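Local coordinates for BH0493 protein (Bacillus halodurans C-125, PDB 2QEE) that binds zinc and is probably a metal-dependent enzyme of the amidohydrolase superfamily, at residues Pro148-Arg154 and Arg186-Trp190; Met222-Pro228 and Phe257-Val263. One frame throughout, in Å; residues are numbered along the deposited sequence.

Interaction 1: Pro148-Arg154 and Arg186-Trp190; sequences PFDDNER and RLRDW
Phe149 CA and Arg186 CA come no nearer than 8.4 Å, so the turn leading into helix 151-158 meets the end of helix 180-189 through side chains and the Phe149 carbonyl, centred on a salt-bridge network of Asp151, Arg154 and Arg186. A bend at chi3 (79°) lets Arg186 divide its guanidinium between two acceptors. Its NH1 donates to Phe149 O over 2.7 Å, in the carbonyl plane and on a lone pair; its NH2 reaches the syn lone pair of Asp151 OD1 at 2.5 Å. Arg154 takes the same OD1 end-on, NH1 on the anti lone pair and NH2 from above the carboxylate plane at 2.8 Å. Three N-H groups grip one oxygen, which probably favours a charged carboxylate. Arg154 NH1 also bonds Pro148 O, tying the helix back to the turn before it. Over one face of the Arg154 guanidinium sits Trp190 CZ2, 3.5 Å from Arg154 CZ, the two planes 42° apart. A leucine replacing Arg154 would probably leave Pro148 O without this donor and Asp151 held by Arg186 alone within the network. Trp213 of helix 200-217 also touches Arg154. Beyond the charges, Phe149 CD1 lies 3.8 Å from Trp190 CZ3, at the indole edge.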
loop_
_atom_site.group_PDB
_atom_site.type_symbol
_atom_site.label_atom_id
_atom_site.label_comp_id
_atom_site.label_asym_id
_atom_site.label_seq_id
_atom_site.Cartn_x
_atom_site.Cartn_y
_atom_site.Cartn_z
ATOM N N PRO C 148 -31.741 -17.041 -5.087
ATOM C CA PRO C 148 -33.128 -17.520 -5.106
ATOM C C PRO C 148 -34.114 -16.361 -5.240
ATOM O O PRO C 148 -35.320 -16.596 -5.438
ATOM C CB PRO C 148 -33.284 -18.202 -3.781
ATOM C CG PRO C 148 -32.256 -17.668 -2.921
ATOM C CD PRO C 148 -31.118 -17.249 -3.784
ATOM N N PHE C 149 -33.620 -15.132 -5.117
ATOM C CA PHE C 149 -34.474 -13.968 -5.266
ATOM C C PHE C 149 -34.557 -13.562 -6.716
ATOM O O PHE C 149 -35.428 -12.778 -7.113
ATOM C CB PHE C 149 -33.992 -12.825 -4.386
ATOM C CG PHE C 149 -34.046 -13.161 -2.945
ATOM C CD1 PHE C 149 -35.195 -12.934 -2.213
ATOM C CD2 PHE C 149 -32.954 -13.730 -2.312
ATOM C CE1 PHE C 149 -35.248 -13.264 -0.875
ATOM C CE2 PHE C 149 -33.005 -14.078 -0.962
ATOM C CZ PHE C 149 -34.168 -13.846 -0.257
ATOM N N ASP C 150 -33.672 -14.095 -7.548
ATOM C CA ASP C 150 -33.784 -13.807 -8.969
ATOM C C ASP C 150 -34.789 -14.755 -9.663
ATOM O O ASP C 150 -34.564 -15.973 -9.784
ATOM C CB ASP C 150 -32.438 -13.812 -9.701
ATOM C CG ASP C 150 -32.577 -13.322 -11.149
ATOM O OD1 ASP C 150 -32.387 -12.113 -11.411
ATOM O OD2 ASP C 150 -32.938 -14.111 -12.034
ATOM N N ASP C 151 -35.877 -14.169 -10.161
ATOM C CA ASP C 151 -36.955 -14.944 -10.836
ATOM C C ASP C 151 -36.469 -15.866 -11.947
ATOM O O ASP C 151 -36.890 -17.026 -12.034
ATOM C CB ASP C 151 -38.034 -13.992 -11.380
ATOM C CG ASP C 151 -38.755 -13.213 -10.289
ATOM O OD1 ASP C 151 -38.650 -13.540 -9.082
ATOM O OD2 ASP C 151 -39.441 -12.232 -10.654
ATOM N N ASN C 152 -35.596 -15.355 -12.803
ATOM C CA ASN C 152 -35.052 -16.142 -13.886
ATOM C C ASN C 152 -34.055 -17.251 -13.487
ATOM O O ASN C 152 -33.761 -18.149 -14.281
ATOM C CB ASN C 152 -34.449 -15.246 -14.949
ATOM C CG ASN C 152 -33.888 -16.040 -16.113
ATOM O OD1 ASN C 152 -32.676 -16.178 -16.238
ATOM N ND2 ASN C 152 -34.767 -16.622 -16.935
ATOM N N GLU C 153 -33.539 -17.207 -12.271
ATOM C CA GLU C 153 -32.752 -18.334 -11.805
ATOM C C GLU C 153 -33.628 -19.281 -11.005
ATOM O O GLU C 153 -33.494 -20.497 -11.100
ATOM C CB GLU C 153 -31.604 -17.860 -10.905
ATOM C CG GLU C 153 -30.558 -16.950 -11.531
ATOM C CD GLU C 153 -29.494 -16.581 -10.501
ATOM O OE1 GLU C 153 -29.030 -15.384 -10.527
ATOM O OE2 GLU C 153 -29.178 -17.498 -9.656
ATOM N N ARG C 154 -34.484 -18.710 -10.160
ATOM C CA ARG C 154 -35.316 -19.486 -9.247
ATOM C C ARG C 154 -36.101 -20.591 -10.015
ATOM O O ARG C 154 -36.211 -21.725 -9.540
ATOM C CB ARG C 154 -36.248 -18.559 -8.428
ATOM C CG ARG C 154 -36.868 -19.273 -7.206
ATOM C CD ARG C 154 -37.629 -18.345 -6.224
ATOM N NE ARG C 154 -38.720 -17.662 -6.887
ATOM C CZ ARG C 154 -38.593 -16.475 -7.464
ATOM N NH1 ARG C 154 -37.414 -15.860 -7.447
ATOM N NH2 ARG C 154 -39.642 -15.892 -8.046
ATOM N N ARG C 186 -41.565 -10.679 -0.049
ATOM C CA ARG C 186 -41.410 -11.837 -0.950
ATOM C C ARG C 186 -41.420 -13.158 -0.170
ATOM O O ARG C 186 -42.105 -14.104 -0.559
ATOM C CB ARG C 186 -40.147 -11.727 -1.809
ATOM C CG ARG C 186 -40.065 -10.462 -2.623
ATOM C CD ARG C 186 -38.996 -10.549 -3.680
ATOM N NE ARG C 186 -39.465 -11.313 -4.836
ATOM C CZ ARG C 186 -38.681 -11.740 -5.825
ATOM N NH1 ARG C 186 -37.385 -11.478 -5.785
ATOM N NH2 ARG C 186 -39.196 -12.425 -6.857
ATOM N N LEU C 187 -40.697 -13.224 0.942
ATOM C CA LEU C 187 -40.748 -14.399 1.806
ATOM C C LEU C 187 -42.192 -14.793 2.157
ATOM O O LEU C 187 -42.556 -15.970 2.071
ATOM C CB LEU C 187 -40.007 -14.177 3.126
ATOM C CG LEU C 187 -38.509 -13.898 3.107
ATOM C CD1 LEU C 187 -37.971 -14.150 4.486
ATOM C CD2 LEU C 187 -37.789 -14.761 2.116
ATOM N N ARG C 188 -42.975 -13.802 2.613
ATOM C CA ARG C 188 -44.434 -13.978 2.814
ATOM C C ARG C 188 -45.163 -14.555 1.592
ATOM O O ARG C 188 -45.890 -15.546 1.710
ATOM C CB ARG C 188 -45.080 -12.653 3.221
ATOM C CG ARG C 188 -44.608 -12.149 4.520
ATOM C CD ARG C 188 -45.261 -10.807 4.883
ATOM N NE ARG C 188 -45.000 -10.496 6.285
ATOM C CZ ARG C 188 -44.914 -9.264 6.777
ATOM N NH1 ARG C 188 -45.061 -8.214 5.973
ATOM N NH2 ARG C 188 -44.667 -9.087 8.071
ATOM N N ASP C 189 -44.968 -13.957 0.429
ATOM C CA ASP C 189 -45.500 -14.519 -0.810
ATOM C C ASP C 189 -45.155 -16.003 -1.003
ATOM O O ASP C 189 -45.866 -16.716 -1.719
ATOM C CB ASP C 189 -44.951 -13.767 -2.013
ATOM C CG ASP C 189 -45.516 -12.370 -2.156
ATOM O OD1 ASP C 189 -46.211 -11.859 -1.243
ATOM O OD2 ASP C 189 -45.244 -11.773 -3.215
ATOM N N TRP C 190 -44.058 -16.460 -0.383
ATOM C CA TRP C 190 -43.520 -17.804 -0.628
ATOM C C TRP C 190 -43.857 -18.756 0.521
ATOM O O TRP C 190 -43.376 -19.892 0.551
ATOM C CB TRP C 190 -41.980 -17.734 -0.880
ATOM C CG TRP C 190 -41.578 -17.027 -2.192
ATOM C CD1 TRP C 190 -42.294 -16.987 -3.367
ATOM C CD2 TRP C 190 -40.359 -16.297 -2.455
ATOM N NE1 TRP C 190 -41.610 -16.270 -4.324
ATOM C CE2 TRP C 190 -40.420 -15.835 -3.795
ATOM C CE3 TRP C 190 -39.233 -15.976 -1.684
ATOM C CZ2 TRP C 190 -39.397 -15.075 -4.386
ATOM C CZ3 TRP C 190 -38.198 -15.223 -2.281
ATOM C CH2 TRP C 190 -38.305 -14.766 -3.614
#

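Interaction 2: Met222-Pro228 and Phe257-Val263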
loop_
_atom_site.group_PDB
_atom_site.type_symbol
_atom_site.label_atom_id
_atom_site.label_comp_id
_atom_site.label_asym_id
_atom_site.label_seq_id
_atom_site.Cartn_x
_atom_site.Cartn_y
_atom_site.Cartn_z
ATOM N N MET C 222 -22.760 -20.222 1.814
ATOM C CA MET C 222 -23.711 -19.103 1.701
ATOM C C MET C 222 -22.900 -17.803 1.638
ATOM O O MET C 222 -21.910 -17.668 2.370
ATOM C CB MET C 222 -24.582 -19.059 2.958
ATOM C CG MET C 222 -25.545 -20.297 3.019
ATOM S SD MET C 222 -26.637 -20.239 4.487
ATOM C CE MET C 222 -25.563 -20.870 5.792
ATOM N N ALA C 223 -23.321 -16.852 0.818
ATOM C CA ALA C 223 -22.459 -15.680 0.586
ATOM C C ALA C 223 -23.251 -14.389 0.678
ATOM O O ALA C 223 -24.466 -14.357 0.351
ATOM C CB ALA C 223 -21.865 -15.771 -0.774
ATOM N N VAL C 224 -22.525 -13.305 0.961
ATOM C CA VAL C 224 -23.115 -11.947 0.914
ATOM C C VAL C 224 -21.996 -10.966 0.594
ATOM O O VAL C 224 -20.831 -11.270 0.908
ATOM C CB VAL C 224 -23.805 -11.613 2.235
ATOM C CG1 VAL C 224 -22.791 -11.517 3.435
ATOM C CG2 VAL C 224 -24.621 -10.301 2.102
ATOM N N SER C 225 -22.352 -9.884 -0.100
ATOM C CA SER C 225 -21.451 -8.747 -0.283
ATOM C C SER C 225 -21.902 -7.626 0.626
ATOM O O SER C 225 -23.135 -7.393 0.821
ATOM C CB SER C 225 -21.371 -8.284 -1.737
ATOM O OG SER C 225 -22.592 -7.720 -2.186
ATOM N N LEU C 226 -20.924 -6.913 1.166
ATOM C CA LEU C 226 -21.155 -6.041 2.315
ATOM C C LEU C 226 -20.394 -4.725 2.143
ATOM O O LEU C 226 -19.357 -4.684 1.463
ATOM C CB LEU C 226 -20.691 -6.732 3.575
ATOM C CG LEU C 226 -21.348 -8.055 3.930
ATOM C CD1 LEU C 226 -20.484 -8.633 5.017
ATOM C CD2 LEU C 226 -22.776 -7.715 4.480
ATOM N N PRO C 227 -20.957 -3.634 2.666
ATOM C CA PRO C 227 -20.423 -2.270 2.466
ATOM C C PRO C 227 -19.209 -2.015 3.331
ATOM O O PRO C 227 -18.970 -2.749 4.278
ATOM C CB PRO C 227 -21.611 -1.366 2.944
ATOM C CG PRO C 227 -22.294 -2.177 3.975
ATOM C CD PRO C 227 -22.248 -3.617 3.405
ATOM N N PRO C 228 -18.465 -0.918 3.061
ATOM C CA PRO C 228 -17.307 -0.559 3.886
ATOM C C PRO C 228 -17.657 -0.309 5.354
ATOM O O PRO C 228 -16.794 -0.463 6.232
ATOM C CB PRO C 228 -16.829 0.778 3.260
ATOM C CG PRO C 228 -17.370 0.690 1.804
ATOM C CD PRO C 228 -18.677 -0.030 1.894
ATOM N N PHE C 257 -19.703 -19.368 5.751
ATOM C CA PHE C 257 -20.315 -18.099 5.369
ATOM C C PHE C 257 -19.256 -17.254 4.632
ATOM O O PHE C 257 -18.206 -16.949 5.226
ATOM C CB PHE C 257 -20.699 -17.413 6.642
ATOM C CG PHE C 257 -21.439 -16.108 6.449
ATOM C CD1 PHE C 257 -22.159 -15.849 5.297
ATOM C CD2 PHE C 257 -21.401 -15.158 7.461
ATOM C CE1 PHE C 257 -22.845 -14.616 5.178
ATOM C CE2 PHE C 257 -22.093 -13.937 7.334
ATOM C CZ PHE C 257 -22.783 -13.687 6.172
ATOM N N ALA C 258 -19.532 -16.910 3.391
ATOM C CA ALA C 258 -18.582 -16.133 2.604
ATOM C C ALA C 258 -18.995 -14.680 2.690
ATOM O O ALA C 258 -20.131 -14.322 2.305
ATOM C CB ALA C 258 -18.563 -16.578 1.161
ATOM N N MET C 259 -18.055 -13.825 3.058
ATOM C CA MET C 259 -18.334 -12.403 3.157
ATOM C C MET C 259 -17.390 -11.667 2.210
ATOM O O MET C 259 -16.189 -11.824 2.323
ATOM C CB MET C 259 -18.098 -11.908 4.567
ATOM C CG MET C 259 -18.934 -12.630 5.635
ATOM S SD MET C 259 -18.774 -11.949 7.286
ATOM C CE MET C 259 -17.195 -12.552 7.750
ATOM N N MET C 260 -17.957 -10.915 1.285
ATOM C CA MET C 260 -17.185 -10.129 0.330
ATOM C C MET C 260 -17.393 -8.668 0.719
ATOM O O MET C 260 -18.467 -8.132 0.477
ATOM C CB MET C 260 -17.684 -10.454 -1.074
ATOM C CG MET C 260 -17.582 -11.993 -1.300
ATOM S SD MET C 260 -17.933 -12.497 -2.986
ATOM C CE MET C 260 -18.969 -11.237 -3.670
ATOM N N ILE C 261 -16.377 -8.054 1.346
ATOM C CA ILE C 261 -16.617 -6.842 2.088
ATOM C C ILE C 261 -15.937 -5.648 1.377
ATOM O O ILE C 261 -14.777 -5.743 0.987
ATOM C CB ILE C 261 -16.044 -6.975 3.499
ATOM C CG1 ILE C 261 -16.804 -8.064 4.304
ATOM C CG2 ILE C 261 -16.128 -5.597 4.236
ATOM C CD1 ILE C 261 -16.025 -8.583 5.555
ATOM N N GLY C 262 -16.647 -4.522 1.242
ATOM C CA GLY C 262 -15.971 -3.267 0.836
ATOM C C GLY C 262 -16.606 -2.572 -0.364
ATOM O O GLY C 262 -16.130 -1.502 -0.769
ATOM N N VAL C 263 -17.716 -3.110 -0.873
ATOM C CA VAL C 263 -18.351 -2.545 -2.075
ATOM C C VAL C 263 -19.350 -1.471 -1.641
ATOM O O VAL C 263 -20.184 -1.709 -0.757
ATOM C CB VAL C 263 -19.038 -3.632 -2.967
ATOM C CG1 VAL C 263 -20.137 -4.409 -2.210
ATOM C CG2 VAL C 263 -19.577 -2.987 -4.213
#
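Met222 through Leu226 pairs in parallel with Phe257 through Ile261, the two strands of a beta-alpha-beta crossover whose helix is 237-253, as expected in the beta/alpha barrel of amidohydrolases. The segment axes approach to 4.5 Å and their directions differ by 18°. Bonding is regular: Ala258 N donates almost straight to Met222 O at 2.7 Å, Val224 N to Ala258 O, Met260 N to Val224 O and Leu226 N to Met260 O.

The tight part is the face bearing Val224, Leu226, Phe257 and Ile261. Phe257 has CG anti to the backbone N (chi1 -176°), which carries the ring across to the neighbouring strand, where CZ is 3.5 Å from Val224 CG1; Met222 O lies at the ring edge, and Met259 CG lies over one face. Further along, Leu226 CD1 comes within 3.8 Å of Ile261 CG1 and also touches Met259 CB. Helix 237-253 packs against this side through Leu246 on Phe257 and Arg238 on Leu226. On the opposite side, which bears Ala223, Ser225, Ala258 and Met260, Ala223 CB and Ala258 CB are 3.9 Å apart, and this side looks toward the metal site: the Met260 side chain is about 4 Å from the zinc ion at its nearest atom.

Looser is the end at Pro227 and Pro228, both partly exposed, where the regular pairing gives way. Leu226 O there accepts from Gly262 N at 2.7 Å and, over a longer distance, from Val263 N, the donors coming from opposite faces of its plane. Gly262 has a positive phi (127°), where a beta carbon would jam against the preceding carbonyl oxygen. Beyond it the prolines offer mainly C-H groups, and Pro227 CA makes a C-H...O contact of 3.3 Å with Val263 O.

In the fold
The two contacts follow one another in series, interaction 1 closing before interaction 2 opens, and their centres are about 21 Å apart, with nearest atoms about 8 Å apart and no touch. Interaction 2 lies deep, its centre about 11 Å from that of the chain, in the sheet beside the zinc; interaction 1 is further out, at about 23 Å. They are joined through the chain enclosed by interaction 1: strand 171-172 pairs with strand 222-226, and helix 174-178 lies against Phe149 and Leu187 on one hand and Val224 and Leu226 on the other. Helix 200-217, in the chain between the two contacts, also packs on interaction 1. An outer helix-to-turn junction is thus connected to the metal-facing barrel strands.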